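Local coordinates for protein esterase (Rhizomucor miehei, PDB 4WY5) that probably hydrolyses carboxylic esters as an alpha/beta-hydrolase carboxylesterase, at residues P298-P302 with Q303-T307. Sequence-based numbering, arbitrary orientation.
Sequences PVETP and QYRFT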
loop_
_atom_site.group_PDB
_atom_site.type_symbol
_atom_site.label_atom_id
_atom_site.label_comp_id
_atom_site.label_asym_id
_atom_site.label_seq_id
_atom_site.Cartn_x
_atom_site.Cartn_y
_atom_site.Cartn_z
ATOM N N PRO A 298 -12.207 15.290 -5.010
ATOM C CA PRO A 298 -13.465 15.194 -4.243
ATOM C C PRO A 298 -14.252 13.893 -4.447
ATOM O O PRO A 298 -14.833 13.363 -3.496
ATOM C CB PRO A 298 -14.285 16.388 -4.756
ATOM C CG PRO A 298 -13.275 17.316 -5.421
ATOM C CD PRO A 298 -12.218 16.421 -5.964
ATOM N N VAL A 299 -14.288 13.400 -5.680
ATOM C CA VAL A 299 -15.029 12.187 -5.964
ATOM C C VAL A 299 -14.202 10.964 -5.601
ATOM O O VAL A 299 -13.136 10.726 -6.180
ATOM C CB VAL A 299 -15.449 12.109 -7.439
ATOM C CG1 VAL A 299 -16.269 10.843 -7.681
ATOM C CG2 VAL A 299 -16.257 13.340 -7.813
ATOM N N GLU A 300 -14.719 10.181 -4.655
ATOM C CA GLU A 300 -14.015 9.015 -4.114
ATOM C C GLU A 300 -13.675 7.934 -5.167
ATOM O O GLU A 300 -14.481 7.629 -6.049
ATOM C CB GLU A 300 -14.848 8.404 -2.984
ATOM C CG GLU A 300 -14.189 7.242 -2.276
ATOM C CD GLU A 300 -14.917 6.838 -1.011
ATOM O OE1 GLU A 300 -15.647 5.822 -1.039
ATOM O OE2 GLU A 300 -14.764 7.542 0.012
ATOM N N THR A 301 -12.455 7.401 -5.083
ATOM C CA THR A 301 -11.983 6.317 -5.953
ATOM C C THR A 301 -11.413 5.212 -5.088
ATOM O O THR A 301 -11.050 5.468 -3.944
ATOM C CB THR A 301 -10.877 6.776 -6.896
ATOM O OG1 THR A 301 -9.736 7.190 -6.117
ATOM C CG2 THR A 301 -11.384 7.902 -7.795
ATOM N N PRO A 302 -11.278 3.993 -5.637
ATOM C CA PRO A 302 -10.689 2.936 -4.794
ATOM C C PRO A 302 -9.289 3.268 -4.271
ATOM O O PRO A 302 -8.954 2.799 -3.176
ATOM C CB PRO A 302 -10.628 1.724 -5.734
ATOM C CG PRO A 302 -11.714 1.974 -6.748
ATOM C CD PRO A 302 -11.790 3.471 -6.922
ATOM N N GLN A 303 -8.510 4.074 -4.997
ATOM C CA GLN A 303 -7.179 4.420 -4.511
ATOM C C GLN A 303 -7.225 5.551 -3.462
ATOM O O GLN A 303 -6.345 5.608 -2.600
ATOM C CB GLN A 303 -6.202 4.761 -5.665
ATOM C CG GLN A 303 -6.747 5.410 -6.910
ATOM C CD GLN A 303 -7.404 4.437 -7.877
ATOM O OE1 GLN A 303 -8.619 4.232 -7.823
ATOM N NE2 GLN A 303 -6.615 3.858 -8.788
ATOM N N TYR A 304 -8.232 6.430 -3.494
ATOM C CA TYR A 304 -8.359 7.418 -2.406
ATOM C C TYR A 304 -8.647 6.690 -1.087
ATOM O O TYR A 304 -8.045 6.995 -0.050
ATOM C CB TYR A 304 -9.478 8.456 -2.657
ATOM C CG TYR A 304 -9.708 9.355 -1.441
ATOM C CD1 TYR A 304 -8.969 10.530 -1.264
ATOM C CD2 TYR A 304 -10.625 8.997 -0.441
ATOM C CE1 TYR A 304 -9.145 11.337 -0.147
ATOM C CE2 TYR A 304 -10.804 9.785 0.691
ATOM C CZ TYR A 304 -10.058 10.956 0.828
ATOM O OH TYR A 304 -10.224 11.757 1.930
ATOM N N ARG A 305 -9.578 5.739 -1.127
ATOM C CA ARG A 305 -9.956 4.971 0.068
ATOM C C ARG A 305 -8.777 4.110 0.610
ATOM O O ARG A 305 -8.484 4.120 1.804
ATOM C CB ARG A 305 -11.181 4.097 -0.266
ATOM C CG ARG A 305 -11.849 3.387 0.904
ATOM C CD ARG A 305 -13.182 2.706 0.495
ATOM N NE ARG A 305 -13.047 1.760 -0.623
ATOM C CZ ARG A 305 -13.484 1.976 -1.871
ATOM N NH1 ARG A 305 -14.115 3.108 -2.182
ATOM N NH2 ARG A 305 -13.305 1.051 -2.813
ATOM N N PHE A 306 -8.088 3.397 -0.273
ATOM C CA PHE A 306 -6.915 2.599 0.112
ATOM C C PHE A 306 -5.877 3.482 0.814
ATOM O O PHE A 306 -5.368 3.142 1.870
ATOM C CB PHE A 306 -6.296 1.920 -1.130
ATOM C CG PHE A 306 -4.898 1.369 -0.910
ATOM C CD1 PHE A 306 -4.697 0.080 -0.396
ATOM C CD2 PHE A 306 -3.783 2.137 -1.213
ATOM C CE1 PHE A 306 -3.402 -0.428 -0.190
ATOM C CE2 PHE A 306 -2.487 1.648 -1.006
ATOM C CZ PHE A 306 -2.295 0.359 -0.491
ATOM N N THR A 307 -5.604 4.651 0.252
ATOM C CA THR A 307 -4.493 5.454 0.749
ATOM C C THR A 307 -4.821 6.033 2.119
ATOM O O THR A 307 -3.974 6.006 3.021
ATOM C CB THR A 307 -4.123 6.579 -0.241
ATOM O OG1 THR A 307 -3.848 6.001 -1.529
ATOM C CG2 THR A 307 -2.904 7.337 0.250
#
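The guanidinium of R305 has P302 over one face, with P302 CA 3.8 Å from R305 NH2, and the carboxylate of E300 at its edge. These groups meet at the N-cap of helix 302-319, the last helix of this alpha/beta-hydrolase chain, where the loop following strand 290-291 turns into the first turn of the helix. E300 OE1 forms a salt bridge with R305 NH1 at 3.3 Å; the hydrogen bond within it is weak, and the planes of the two groups stand 68° apart, so the charges pair without a flat two-pronged fit. R305 gets there by leaving the backbone extended and then bending at chi3 (56°), which folds its end back over P302. Its NH2 also makes a long, weak ion pair with D281 of the second subunit. The ring of Y304 has the CG of E300 obliquely beside it, while its OH is hydrogen-bonded to D105.

T301 is the N-cap residue. With chi1 at 63°, T301 OG1 sits between its own backbone N and carbonyl carbon and accepts from Y304 N at 3.1 Å. Y12, from helix 10-19, also hydrogen-bonds this hydroxyl, tying the cap to the N-terminal part of the chain. The carbonyl of T301 starts the helical ladder: T301 O takes R305 N at 3.2 Å, and a weak second bond comes from Y304 N. P302 O continues it to F306 N at 3.1 Å.

Q303 lies side by side with the proline, its OE1 3.4 Å from P302 CD, a plain packing contact. Q303 O accepts twice from T307, one turn on: from its backbone N and, at 2.7 Å, from T307 OG1.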